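Long-range contact in SJCHGC06286 protein (Schistosoma japonicum, PDB 3QBR), which probably binds BH domains of partner proteins as a membrane-anchored Bcl-2 family member linked to apoptosis, the chain here lacking the C-terminal end: residues H63-R75 with R121-V133. Residues are numbered along the deposited sequence; the frame is centred on the assembly and turned at random.
Sequences HSLLQLVGDFNQR and RIVAMFAFLRILV
Val123 opens the contact from helix 119-137 by pushing its two methyls against Leu68 of helix 58-79, in the all-helical bundle of the Bcl-2 fold. The helix axes of 63-75 and 121-133 cross at -77° and approach to 9.1 Å, nearly a right angle that confines the packing to a compact, largely buried patch. Val123 divides its branches: CG2 lies 3.8 Å from CB of Leu68, whereas CG1 rests against the Leu68 carbonyl oxygen and loosely touches CG2 of Val69 and CB of Phe72. The next residue, Ala124, offers its CB to the Phe72 ring, 3.7 Å from CE1. Two residues on, the ring of Phe126 receives Leu65, whose CD1 stands 4.1 Å from the ring centroid, almost on the normal, as a CH-pi contact over the centre of one face; the ring also touches Cys25 of helix 17-31. Ala127 comes closest through the backbone, its CA 5.3 Å from that of Val69. Its small CB fits between CG1 of Val69, at 3.5 Å, and one face of the Phe72 ring, above the rim near CD2; Phe72 CG, anti to its own N (chi1 177°), carries the ring across to this methyl and Ala124. Leu68 and Phe72 also pack on side chains of another protein's chain, consistent with a ligand groove as in relatives that bind BH domains. Beyond the apolar patch, a bend at chi3 (91°) lays the Arg130 guanidinium across the Asn73 amide, where Arg130 NH2 and Asn73 ND2, both donors, lie 3.3 Å apart without a hydrogen bond; Ile131 CD1 slides past the same amide. No direct hydrogen bond joins the two segments; instead one water bridges them, accepting from Arg130 NE in the guanidinium plane and donating both to the Ala127 carbonyl oxygen and, at 2.7 Å, to Asn73 OD1.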
loop_
_atom_site.group_PDB
_atom_site.type_symbol
_atom_site.label_atom_id
_atom_site.label_comp_id
_atom_site.label_asym_id
_atom_site.label_seq_id
_atom_site.Cartn_x
_atom_site.Cartn_y
_atom_site.Cartn_z
ATOM N N HIS A 63 2.084 -0.081 13.896
ATOM C CA HIS A 63 3.481 0.007 14.331
ATOM C C HIS A 63 4.414 -0.929 13.533
ATOM O O HIS A 63 5.461 -0.505 13.018
ATOM C CB HIS A 63 3.620 -0.272 15.832
ATOM C CG HIS A 63 3.084 0.819 16.705
ATOM N ND1 HIS A 63 3.118 2.154 16.350
ATOM C CD2 HIS A 63 2.508 0.781 17.937
ATOM C CE1 HIS A 63 2.577 2.884 17.309
ATOM N NE2 HIS A 63 2.203 2.073 18.286
ATOM N N SER A 64 4.023 -2.197 13.432
ATOM C CA SER A 64 4.764 -3.159 12.643
ATOM C C SER A 64 4.936 -2.637 11.243
ATOM O O SER A 64 6.034 -2.678 10.699
ATOM C CB SER A 64 4.049 -4.510 12.596
ATOM O OG SER A 64 4.186 -5.179 13.830
ATOM N N LEU A 65 3.855 -2.152 10.651
ATOM C CA LEU A 65 3.925 -1.709 9.260
ATOM C C LEU A 65 4.874 -0.532 9.073
ATOM O O LEU A 65 5.500 -0.395 8.024
ATOM C CB LEU A 65 2.549 -1.332 8.747
ATOM C CG LEU A 65 1.755 -2.468 8.164
ATOM C CD1 LEU A 65 0.398 -1.913 7.829
ATOM C CD2 LEU A 65 2.477 -3.004 6.911
ATOM N N LEU A 66 4.956 0.331 10.082
ATOM C CA LEU A 66 5.831 1.493 10.001
ATOM C C LEU A 66 7.260 0.994 10.036
ATOM O O LEU A 66 8.104 1.421 9.248
ATOM C CB LEU A 66 5.571 2.524 11.123
ATOM C CG LEU A 66 4.289 3.371 11.015
ATOM C CD1 LEU A 66 3.962 4.014 12.338
ATOM C CD2 LEU A 66 4.362 4.425 9.954
ATOM N N GLN A 67 7.533 0.071 10.943
ATOM C CA GLN A 67 8.864 -0.495 10.977
ATOM C C GLN A 67 9.221 -1.154 9.634
ATOM O O GLN A 67 10.275 -0.884 9.074
ATOM C CB GLN A 67 8.988 -1.472 12.126
ATOM C CG GLN A 67 10.348 -2.155 12.190
ATOM C CD GLN A 67 10.279 -3.413 13.020
ATOM O OE1 GLN A 67 10.113 -3.344 14.235
ATOM N NE2 GLN A 67 10.355 -4.577 12.361
ATOM N N LEU A 68 8.305 -1.961 9.106
ATOM C CA LEU A 68 8.537 -2.781 7.921
ATOM C C LEU A 68 8.517 -1.995 6.608
ATOM O O LEU A 68 9.222 -2.352 5.672
ATOM C CB LEU A 68 7.507 -3.922 7.857
ATOM C CG LEU A 68 7.563 -5.030 8.918
ATOM C CD1 LEU A 68 6.302 -5.893 8.865
ATOM C CD2 LEU A 68 8.788 -5.903 8.767
ATOM N N VAL A 69 7.683 -0.964 6.516
ATOM C CA VAL A 69 7.690 -0.066 5.365
ATOM C C VAL A 69 8.954 0.806 5.464
ATOM O O VAL A 69 9.484 1.309 4.467
ATOM C CB VAL A 69 6.423 0.785 5.335
ATOM C CG1 VAL A 69 6.556 1.946 4.335
ATOM C CG2 VAL A 69 5.230 -0.088 4.971
ATOM N N GLY A 70 9.457 0.953 6.686
ATOM C CA GLY A 70 10.721 1.633 6.884
ATOM C C GLY A 70 11.840 0.803 6.271
ATOM O O GLY A 70 12.690 1.335 5.546
ATOM N N ASP A 71 11.833 -0.502 6.569
ATOM C CA ASP A 71 12.778 -1.437 5.976
ATOM C C ASP A 71 12.701 -1.291 4.478
ATOM O O ASP A 71 13.727 -1.174 3.807
ATOM C CB ASP A 71 12.450 -2.881 6.357
ATOM C CG ASP A 71 12.766 -3.203 7.820
ATOM O OD1 ASP A 71 13.655 -2.553 8.420
ATOM O OD2 ASP A 71 12.124 -4.132 8.363
ATOM N N PHE A 72 11.478 -1.278 3.954
ATOM C CA PHE A 72 11.274 -1.199 2.512
ATOM C C PHE A 72 11.817 0.094 1.919
ATOM O O PHE A 72 12.478 0.069 0.890
ATOM C CB PHE A 72 9.787 -1.369 2.155
ATOM C CG PHE A 72 9.486 -1.219 0.695
ATOM C CD1 PHE A 72 9.168 -2.322 -0.072
ATOM C CD2 PHE A 72 9.487 0.023 0.097
ATOM C CE1 PHE A 72 8.875 -2.203 -1.423
ATOM C CE2 PHE A 72 9.185 0.162 -1.272
ATOM C CZ PHE A 72 8.875 -0.954 -2.025
ATOM N N ASN A 73 11.530 1.231 2.552
ATOM C CA ASN A 73 11.901 2.517 1.965
ATOM C C ASN A 73 13.406 2.624 1.875
ATOM O O ASN A 73 13.972 2.916 0.829
ATOM C CB ASN A 73 11.342 3.685 2.791
ATOM C CG ASN A 73 9.874 3.961 2.499
ATOM O OD1 ASN A 73 9.337 3.545 1.477
ATOM N ND2 ASN A 73 9.217 4.659 3.412
ATOM N N GLN A 74 14.042 2.369 2.998
ATOM C CA GLN A 74 15.488 2.419 3.101
ATOM C C GLN A 74 16.202 1.595 1.986
ATOM O O GLN A 74 17.205 2.044 1.429
ATOM C CB GLN A 74 15.896 2.052 4.538
ATOM C CG GLN A 74 17.320 1.690 4.735
ATOM C CD GLN A 74 17.603 0.268 4.306
ATOM O OE1 GLN A 74 16.884 -0.673 4.681
ATOM N NE2 GLN A 74 18.661 0.099 3.514
ATOM N N ARG A 75 15.651 0.440 1.616
ATOM C CA ARG A 75 16.185 -0.356 0.494
ATOM C C ARG A 75 15.842 0.182 -0.902
ATOM O O ARG A 75 16.628 0.038 -1.826
ATOM C CB ARG A 75 15.747 -1.834 0.590
ATOM C CG ARG A 75 16.269 -2.529 1.828
ATOM C CD ARG A 75 15.554 -3.848 2.145
ATOM N NE ARG A 75 15.662 -4.173 3.573
ATOM C CZ ARG A 75 15.679 -5.403 4.084
ATOM N NH1 ARG A 75 15.618 -6.458 3.289
ATOM N NH2 ARG A 75 15.777 -5.576 5.398
ATOM N N ARG A 121 5.876 -9.271 0.688
ATOM C CA ARG A 121 5.253 -8.749 -0.513
ATOM C C ARG A 121 4.026 -7.902 -0.174
ATOM O O ARG A 121 3.671 -6.975 -0.921
ATOM C CB ARG A 121 4.844 -9.901 -1.447
ATOM C CG ARG A 121 5.981 -10.454 -2.288
ATOM C CD ARG A 121 5.674 -11.866 -2.846
ATOM N NE ARG A 121 6.875 -12.427 -3.449
ATOM C CZ ARG A 121 7.066 -12.590 -4.753
ATOM N NH1 ARG A 121 6.109 -12.286 -5.623
ATOM N NH2 ARG A 121 8.227 -13.069 -5.181
ATOM N N ILE A 122 3.369 -8.235 0.938
ATOM C CA ILE A 122 2.213 -7.459 1.367
ATOM C C ILE A 122 2.682 -6.067 1.836
ATOM O O ILE A 122 2.187 -5.035 1.365
ATOM C CB ILE A 122 1.369 -8.246 2.406
ATOM C CG1 ILE A 122 0.564 -9.332 1.686
ATOM C CG2 ILE A 122 0.436 -7.335 3.169
ATOM C CD1 ILE A 122 0.067 -10.460 2.594
ATOM N N VAL A 123 3.672 -6.061 2.721
ATOM C CA VAL A 123 4.394 -4.851 3.097
ATOM C C VAL A 123 4.705 -3.968 1.903
ATOM O O VAL A 123 4.459 -2.756 1.908
ATOM C CB VAL A 123 5.730 -5.194 3.763
ATOM C CG1 VAL A 123 6.626 -3.992 3.734
ATOM C CG2 VAL A 123 5.513 -5.678 5.185
ATOM N N ALA A 124 5.260 -4.584 0.871
ATOM C CA ALA A 124 5.598 -3.848 -0.333
ATOM C C ALA A 124 4.368 -3.173 -0.946
ATOM O O ALA A 124 4.481 -2.121 -1.547
ATOM C CB ALA A 124 6.280 -4.775 -1.338
ATOM N N MET A 125 3.195 -3.774 -0.804
ATOM C CA MET A 125 1.957 -3.158 -1.305
ATOM C C MET A 125 1.580 -1.877 -0.524
ATOM O O MET A 125 1.165 -0.881 -1.116
ATOM C CB MET A 125 0.807 -4.168 -1.252
ATOM C CG MET A 125 -0.552 -3.611 -1.621
ATOM S SD MET A 125 -1.928 -4.756 -1.360
ATOM C CE MET A 125 -1.642 -5.272 0.321
ATOM N N PHE A 126 1.732 -1.900 0.799
ATOM C CA PHE A 126 1.509 -0.693 1.582
ATOM C C PHE A 126 2.555 0.382 1.318
ATOM O O PHE A 126 2.221 1.570 1.271
ATOM C CB PHE A 126 1.461 -0.984 3.086
ATOM C CG PHE A 126 0.233 -1.753 3.523
ATOM C CD1 PHE A 126 -0.913 -1.081 3.949
ATOM C CD2 PHE A 126 0.223 -3.147 3.516
ATOM C CE1 PHE A 126 -2.068 -1.787 4.366
ATOM C CE2 PHE A 126 -0.918 -3.862 3.925
ATOM C CZ PHE A 126 -2.072 -3.176 4.358
ATOM N N ALA A 127 3.819 -0.010 1.172
ATOM C CA ALA A 127 4.865 1.000 1.027
ATOM C C ALA A 127 4.703 1.716 -0.313
ATOM O O ALA A 127 4.884 2.950 -0.419
ATOM C CB ALA A 127 6.239 0.394 1.168
ATOM N N PHE A 128 4.307 0.938 -1.318
ATOM C CA PHE A 128 4.091 1.470 -2.651
ATOM C C PHE A 128 2.844 2.323 -2.753
ATOM O O PHE A 128 2.868 3.393 -3.364
ATOM C CB PHE A 128 3.972 0.337 -3.656
ATOM C CG PHE A 128 3.946 0.789 -5.092
ATOM C CD1 PHE A 128 5.004 1.499 -5.631
ATOM C CD2 PHE A 128 2.895 0.445 -5.915
ATOM C CE1 PHE A 128 4.987 1.887 -6.974
ATOM C CE2 PHE A 128 2.880 0.816 -7.261
ATOM C CZ PHE A 128 3.921 1.542 -7.782
ATOM N N LEU A 129 1.741 1.823 -2.207
ATOM C CA LEU A 129 0.488 2.594 -2.149
ATOM C C LEU A 129 0.723 3.961 -1.475
ATOM O O LEU A 129 0.254 4.988 -1.958
ATOM C CB LEU A 129 -0.584 1.796 -1.412
ATOM C CG LEU A 129 -1.922 2.446 -1.058
ATOM C CD1 LEU A 129 -2.834 2.675 -2.290
ATOM C CD2 LEU A 129 -2.610 1.568 -0.002
ATOM N N ARG A 130 1.496 3.965 -0.393
ATOM C CA ARG A 130 1.909 5.207 0.274
ATOM C C ARG A 130 2.592 6.177 -0.678
ATOM O O ARG A 130 2.306 7.378 -0.691
ATOM C CB ARG A 130 2.882 4.897 1.406
ATOM C CG ARG A 130 3.139 6.064 2.294
ATOM C CD ARG A 130 4.129 5.728 3.406
ATOM N NE ARG A 130 5.455 6.051 2.912
ATOM C CZ ARG A 130 6.158 7.108 3.291
ATOM N NH1 ARG A 130 5.685 7.927 4.219
ATOM N NH2 ARG A 130 7.348 7.328 2.756
ATOM N N ILE A 131 3.512 5.633 -1.464
ATOM C CA ILE A 131 4.350 6.411 -2.356
ATOM C C ILE A 131 3.484 7.043 -3.435
ATOM O O ILE A 131 3.614 8.225 -3.729
ATOM C CB ILE A 131 5.476 5.516 -2.939
ATOM C CG1 ILE A 131 6.656 5.492 -1.971
ATOM C CG2 ILE A 131 5.899 5.976 -4.328
ATOM C CD1 ILE A 131 7.497 4.234 -2.059
ATOM N N LEU A 132 2.574 6.257 -3.990
ATOM C CA LEU A 132 1.618 6.760 -4.966
ATOM C C LEU A 132 0.743 7.851 -4.383
ATOM O O LEU A 132 0.567 8.904 -5.004
ATOM C CB LEU A 132 0.723 5.627 -5.472
ATOM C CG LEU A 132 1.441 4.523 -6.264
ATOM C CD1 LEU A 132 0.480 3.564 -6.932
ATOM C CD2 LEU A 132 2.320 5.155 -7.319
ATOM N N VAL A 133 0.181 7.580 -3.199
ATOM C CA VAL A 133 -0.750 8.489 -2.533
ATOM C C VAL A 133 -0.070 9.834 -2.227
ATOM O O VAL A 133 -0.600 10.904 -2.538
ATOM C CB VAL A 133 -1.368 7.848 -1.248
ATOM C CG1 VAL A 133 -1.900 8.950 -0.243
ATOM C CG2 VAL A 133 -2.451 6.821 -1.635
HETATM O O HOH W 1 6.645 3.938 1.344
#